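Long-range contacts in core protein VP4 (Bluetongue virus, PDB 2JHP), which caps viral messenger RNA as a multifunctional enzyme of the inner capsid, with pockets for S-adenosyl-L-homocysteine and guanine: residues V187-E191 / H347-H351; E192-I196 / I248-M252. One frame throughout, in Å; residues are numbered along the deposited sequence.

Interaction 1 (V187-E191 / H347-H351)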
loop_
_atom_site.group_PDB
_atom_site.type_symbol
_atom_site.label_atom_id
_atom_site.label_comp_id
_atom_site.label_asym_id
_atom_site.label_seq_id
_atom_site.Cartn_x
_atom_site.Cartn_y
_atom_site.Cartn_z
ATOM N N VAL A 187 10.752 3.234 17.576
ATOM C CA VAL A 187 10.146 1.967 18.015
ATOM C C VAL A 187 9.478 1.253 16.839
ATOM O O VAL A 187 8.501 1.749 16.279
ATOM C CB VAL A 187 9.116 2.167 19.160
ATOM C CG1 VAL A 187 8.479 0.824 19.575
ATOM C CG2 VAL A 187 9.751 2.859 20.366
ATOM N N TYR A 188 10.019 0.098 16.461
ATOM C CA TYR A 188 9.403 -0.752 15.417
ATOM C C TYR A 188 9.607 -2.269 15.609
ATOM O O TYR A 188 8.645 -3.017 15.628
ATOM C CB TYR A 188 9.837 -0.327 14.004
ATOM C CG TYR A 188 9.398 -1.312 12.944
ATOM C CD1 TYR A 188 8.031 -1.474 12.620
ATOM C CD2 TYR A 188 10.327 -2.105 12.274
ATOM C CE1 TYR A 188 7.614 -2.373 11.669
ATOM C CE2 TYR A 188 9.905 -3.023 11.309
ATOM C CZ TYR A 188 8.544 -3.139 11.023
ATOM O OH TYR A 188 8.111 -4.031 10.069
ATOM N N SER A 189 10.860 -2.700 15.718
ATOM C CA SER A 189 11.199 -4.129 15.781
ATOM C C SER A 189 11.806 -4.576 17.099
ATOM O O SER A 189 11.945 -5.773 17.330
ATOM C CB SER A 189 12.112 -4.561 14.610
ATOM O OG SER A 189 13.425 -4.038 14.728
ATOM N N ALA A 190 12.160 -3.623 17.960
ATOM C CA ALA A 190 12.730 -3.942 19.272
ATOM C C ALA A 190 11.691 -4.601 20.181
ATOM O O ALA A 190 10.585 -4.078 20.329
ATOM C CB ALA A 190 13.283 -2.695 19.926
ATOM N N GLU A 191 12.053 -5.741 20.776
ATOM C CA GLU A 191 11.217 -6.407 21.784
ATOM C C GLU A 191 11.436 -5.823 23.165
ATOM O O GLU A 191 10.582 -5.954 24.041
ATOM C CB GLU A 191 11.520 -7.897 21.863
ATOM C CG GLU A 191 11.372 -8.641 20.554
ATOM C CD GLU A 191 12.235 -9.881 20.524
ATOM O OE1 GLU A 191 11.778 -10.941 21.009
ATOM O OE2 GLU A 191 13.375 -9.782 20.019
ATOM N N HIS A 347 15.669 -8.035 14.153
ATOM C CA HIS A 347 14.724 -8.598 13.191
ATOM C C HIS A 347 14.793 -7.883 11.834
ATOM O O HIS A 347 14.226 -8.352 10.852
ATOM C CB HIS A 347 13.300 -8.560 13.744
ATOM C CG HIS A 347 13.152 -9.211 15.083
ATOM N ND1 HIS A 347 13.182 -10.585 15.258
ATOM C CD2 HIS A 347 12.950 -8.679 16.312
ATOM C CE1 HIS A 347 13.010 -10.862 16.540
ATOM N NE2 HIS A 347 12.869 -9.723 17.199
ATOM N N VAL A 348 15.491 -6.753 11.787
ATOM C CA VAL A 348 15.693 -6.021 10.546
ATOM C C VAL A 348 17.183 -5.956 10.245
ATOM O O VAL A 348 17.980 -5.527 11.093
ATOM C CB VAL A 348 15.124 -4.575 10.617
ATOM C CG1 VAL A 348 15.530 -3.762 9.389
ATOM C CG2 VAL A 348 13.605 -4.600 10.745
ATOM N N ASP A 349 17.544 -6.370 9.031
ATOM C CA ASP A 349 18.916 -6.235 8.566
ATOM C C ASP A 349 19.283 -4.761 8.284
ATOM O O ASP A 349 18.993 -4.222 7.203
ATOM C CB ASP A 349 19.166 -7.117 7.340
ATOM C CG ASP A 349 20.604 -7.099 6.898
ATOM O OD1 ASP A 349 21.423 -6.420 7.560
ATOM O OD2 ASP A 349 20.909 -7.763 5.884
ATOM N N ARG A 350 19.926 -4.131 9.263
ATOM C CA ARG A 350 20.365 -2.755 9.125
ATOM C C ARG A 350 21.839 -2.641 8.764
ATOM O O ARG A 350 22.430 -1.593 8.959
ATOM C CB ARG A 350 20.072 -1.969 10.409
ATOM C CG ARG A 350 18.589 -1.762 10.685
ATOM C CD ARG A 350 18.349 -1.001 11.958
ATOM N NE ARG A 350 16.921 -0.956 12.233
ATOM C CZ ARG A 350 16.277 -1.811 13.029
ATOM N NH1 ARG A 350 16.934 -2.789 13.660
ATOM N NH2 ARG A 350 14.967 -1.684 13.188
ATOM N N HIS A 351 22.431 -3.694 8.203
ATOM C CA HIS A 351 23.858 -3.639 7.865
ATOM C C HIS A 351 24.208 -2.512 6.889
ATOM O O HIS A 351 25.288 -1.945 6.983
ATOM C CB HIS A 351 24.439 -5.013 7.462
ATOM C CG HIS A 351 24.328 -5.348 6.002
ATOM N ND1 HIS A 351 25.425 -5.385 5.165
ATOM C CD2 HIS A 351 23.267 -5.710 5.241
ATOM C CE1 HIS A 351 25.042 -5.731 3.948
ATOM N NE2 HIS A 351 23.737 -5.938 3.968
#

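Interaction 2 (E192-I196 / I248-M252). With SAH (S-adenosyl-L-homocysteine), chain C.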
loop_
_atom_site.group_PDB
_atom_site.type_symbol
_atom_site.label_atom_id
_atom_site.label_comp_id
_atom_site.label_asym_id
_atom_site.label_seq_id
_atom_site.Cartn_x
_atom_site.Cartn_y
_atom_site.Cartn_z
ATOM N N GLU A 192 12.587 -5.189 23.365
ATOM C CA GLU A 192 12.966 -4.711 24.683
ATOM C C GLU A 192 13.688 -3.381 24.557
ATOM O O GLU A 192 14.662 -3.263 23.814
ATOM C CB GLU A 192 13.849 -5.753 25.368
ATOM C CG GLU A 192 14.271 -5.448 26.794
ATOM C CD GLU A 192 15.239 -6.501 27.328
ATOM O OE1 GLU A 192 16.377 -6.141 27.708
ATOM O OE2 GLU A 192 14.868 -7.697 27.347
ATOM N N VAL A 193 13.191 -2.383 25.281
ATOM C CA VAL A 193 13.780 -1.053 25.291
ATOM C C VAL A 193 14.250 -0.662 26.679
ATOM O O VAL A 193 13.490 -0.702 27.643
ATOM C CB VAL A 193 12.784 0.032 24.796
ATOM C CG1 VAL A 193 13.364 1.442 25.019
ATOM C CG2 VAL A 193 12.432 -0.192 23.337
ATOM N N HIS A 194 15.512 -0.268 26.753
ATOM C CA HIS A 194 16.071 0.342 27.939
ATOM C C HIS A 194 16.101 1.860 27.735
ATOM O O HIS A 194 16.823 2.371 26.869
ATOM C CB HIS A 194 17.466 -0.226 28.207
ATOM C CG HIS A 194 17.464 -1.683 28.542
ATOM N ND1 HIS A 194 17.654 -2.153 29.822
ATOM C CD2 HIS A 194 17.271 -2.775 27.765
ATOM C CE1 HIS A 194 17.585 -3.473 29.820
ATOM N NE2 HIS A 194 17.357 -3.876 28.583
ATOM N N TYR A 195 15.291 2.563 28.523
ATOM C CA TYR A 195 15.062 3.998 28.351
ATOM C C TYR A 195 15.625 4.751 29.551
ATOM O O TYR A 195 14.991 4.834 30.602
ATOM C CB TYR A 195 13.555 4.265 28.195
ATOM C CG TYR A 195 13.128 5.660 27.754
ATOM C CD1 TYR A 195 14.031 6.715 27.665
ATOM C CD2 TYR A 195 11.792 5.921 27.457
ATOM C CE1 TYR A 195 13.619 7.987 27.265
ATOM C CE2 TYR A 195 11.365 7.189 27.065
ATOM C CZ TYR A 195 12.281 8.215 26.969
ATOM O OH TYR A 195 11.865 9.470 26.574
ATOM N N ILE A 196 16.827 5.286 29.369
ATOM C CA ILE A 196 17.548 6.014 30.405
ATOM C C ILE A 196 17.200 7.491 30.298
ATOM O O ILE A 196 17.301 8.080 29.217
ATOM C CB ILE A 196 19.111 5.902 30.254
ATOM C CG1 ILE A 196 19.566 4.614 29.523
ATOM C CG2 ILE A 196 19.796 6.137 31.597
ATOM C CD1 ILE A 196 19.505 3.342 30.323
ATOM N N ILE A 248 22.800 -1.541 33.505
ATOM C CA ILE A 248 21.881 -2.012 32.472
ATOM C C ILE A 248 22.030 -3.514 32.224
ATOM O O ILE A 248 21.041 -4.210 31.992
ATOM C CB ILE A 248 22.095 -1.236 31.155
ATOM C CG1 ILE A 248 22.016 0.270 31.412
ATOM C CG2 ILE A 248 21.079 -1.663 30.093
ATOM C CD1 ILE A 248 22.571 1.090 30.310
ATOM N N LEU A 249 23.270 -4.002 32.271
ATOM C CA LEU A 249 23.556 -5.432 32.164
ATOM C C LEU A 249 22.751 -6.274 33.157
ATOM O O LEU A 249 22.241 -7.339 32.795
ATOM C CB LEU A 249 25.057 -5.726 32.357
ATOM C CG LEU A 249 26.076 -5.823 31.207
ATOM C CD1 LEU A 249 25.445 -6.099 29.840
ATOM C CD2 LEU A 249 26.949 -4.590 31.145
ATOM N N LYS A 250 22.629 -5.794 34.396
ATOM C CA LYS A 250 21.974 -6.566 35.455
ATOM C C LYS A 250 20.460 -6.749 35.254
ATOM O O LYS A 250 19.859 -7.648 35.845
ATOM C CB LYS A 250 22.314 -6.019 36.856
ATOM C CG LYS A 250 21.760 -4.634 37.185
ATOM C CD LYS A 250 22.048 -4.240 38.637
ATOM C CE LYS A 250 21.140 -4.975 39.627
ATOM N NZ LYS A 250 21.501 -4.707 41.052
ATOM N N HIS A 251 19.858 -5.918 34.406
ATOM C CA HIS A 251 18.430 -6.046 34.094
ATOM C C HIS A 251 18.203 -6.665 32.712
ATOM O O HIS A 251 17.218 -6.359 32.026
ATOM C CB HIS A 251 17.711 -4.692 34.233
ATOM C CG HIS A 251 17.918 -4.035 35.563
ATOM N ND1 HIS A 251 17.500 -4.602 36.748
ATOM C CD2 HIS A 251 18.510 -2.863 35.896
ATOM C CE1 HIS A 251 17.828 -3.810 37.754
ATOM N NE2 HIS A 251 18.436 -2.745 37.263
ATOM N N MET A 252 19.116 -7.549 32.316
ATOM C CA MET A 252 19.010 -8.246 31.038
ATOM C C MET A 252 19.013 -9.749 31.213
ATOM O O MET A 252 19.685 -10.279 32.102
ATOM C CB MET A 252 20.163 -7.864 30.121
ATOM C CG MET A 252 19.972 -6.568 29.389
ATOM S SD MET A 252 21.312 -6.333 28.229
ATOM C CE MET A 252 21.096 -4.604 27.879
HETATM N N SAH C . 12.571 11.634 28.709
HETATM C CA SAH C . 11.941 12.706 29.542
HETATM C CB SAH C . 12.692 14.037 29.446
HETATM C CG SAH C . 14.128 13.971 29.955
HETATM S SD SAH C . 14.323 14.904 31.488
HETATM C C SAH C . 10.473 12.881 29.165
HETATM O O SAH C . 10.062 12.569 28.046
HETATM O OXT SAH C . 9.665 13.327 29.980
HETATM C "C5'" SAH C . 15.987 14.286 31.808
HETATM C "C4'" SAH C . 15.948 13.330 32.987
HETATM O "O4'" SAH C . 17.155 12.622 33.093
HETATM C "C3'" SAH C . 15.759 14.029 34.322
HETATM O "O3'" SAH C . 14.440 13.788 34.742
HETATM C "C2'" SAH C . 16.771 13.386 35.258
HETATM O "O2'" SAH C . 16.150 12.873 36.411
HETATM C "C1'" SAH C . 17.300 12.229 34.439
HETATM N N9 SAH C . 18.701 11.845 34.665
HETATM C C8 SAH C . 19.787 12.647 34.901
HETATM N N7 SAH C . 20.879 11.855 35.009
HETATM C C5 SAH C . 20.508 10.569 34.833
HETATM C C6 SAH C . 21.210 9.368 34.839
HETATM N N6 SAH C . 22.522 9.359 35.050
HETATM N N1 SAH C . 20.533 8.179 34.627
HETATM C C2 SAH C . 19.173 8.184 34.409
HETATM N N3 SAH C . 18.485 9.383 34.400
HETATM C C4 SAH C . 19.140 10.551 34.611
#

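Interaction 1 (V187-E191 / H347-H351)
Across this contact S189 and H347 bring their CA atoms to 6.3 Å, and the touching parts of the two loops, 188-191 and 347-350, run at 128° to each other, with no backbone hydrogen bond between them. H347 points its CB at the other loop, and its NE2 donates to E191 OE2 at 2.9 Å. That bond is bent to 151°: the nitrogen arrives from above the carboxylate plane, and ring and carboxylate are steeply turned against each other. The same ring edge lies against the backbone, H347 CD2 sitting 3.2 Å from S189 O. E191 OE2 also accepts from the backbone N of E259, so two donors hold this oxygen. Segment 187-191 leads from helix 178-186 into strand 192-196, an inner strand of a mixed seven-stranded sheet with the strand order of Rossmann-like methyltransferases; segment 347-351 follows strand 335-341 of the same sheet. Further along, R350 stretches out fully from CG to NE and brings NH2 to S189 OG, 3.2 Å away, in the plane of the guanidinium and nearly straight at 167°. The first torsion of S189 sets OG between its backbone N and carbonyl carbon, facing that NH2. E259 ties the polar cluster together, hydrogen-bonded to S189 OG and H347 N and salt-bridged to R350 NH1, while H391 ND1 and L390 O take up NH2 and NE of R350. V348 makes two contacts: CB packs over one face of the R350 guanidinium, toward its rim, and V348 CG2 meets the edge of the Y188 ring at CE2, 4.1 Å off.

Interaction 2 (E192-I196 / I248-M252)
H194 is the centre of this contact, and I248 and M252 both come to its imidazole from the same side of the ring plane. I248 CG2 approaches obliquely, 3.5 Å from H194 ND1, whereas M252 lays its methyl over the face: CE is 4.2 Å from the ring centroid in a CH-pi contact, displaced toward the rim. The M252 chain is extended beyond CG, which carries CE across the ring, with SD farther off and oblique. H251 O approaches the ring edge near CE1. At the C-terminal end of the strand I196 and I248 meet tip to tip, CD1 to CD1 at 3.8 Å.

What sets the imidazole is a second layer. H194 NE2 donates to E192 OE1, two residues back on the same strand, at 2.6 Å and on the anti side of the carboxylate; H194 ND1 is hydrogen-bonded to Y223 OH, and H221 stacks on the ring. With both nitrogens engaged, the ring's rotation is probably fixed.

Beyond, I196 CG2 touches the adenine of S-adenosyl-L-homocysteine, 3.5 Å from its C2, and Y195 OH receives a weak hydrogen bond from the ligand's amino N. Strand 192-196, between parallel strands 219-223 and 260-264, thus ends at the cofactor pocket, as in Rossmann-like methyltransferases.

In the fold
The first segments of interactions 1 and 2 follow one another directly in sequence, since 187-191 runs straight into strand 192-196, and the centres of the two contacts lie about 17 Å apart. Both are largely buried, yet one lies in the loop leading into the strand, the other along the strand. Interaction 1 joins that loop to the loop after strand 335-341, and works mainly through hydrogen bonds and charge gathered round E259. Interaction 2 sets the strand against I248 of helix 246-249 and the turn L249-M252, with no hydrogen bond crossing between its segments: isoleucine, methionine and imidazole surfaces do the work. Interaction 2 contributes Y195 and I196 to the S-adenosyl-L-homocysteine pocket, whereas a bound guanine is about 7 Å from the Y188 side chain in interaction 1.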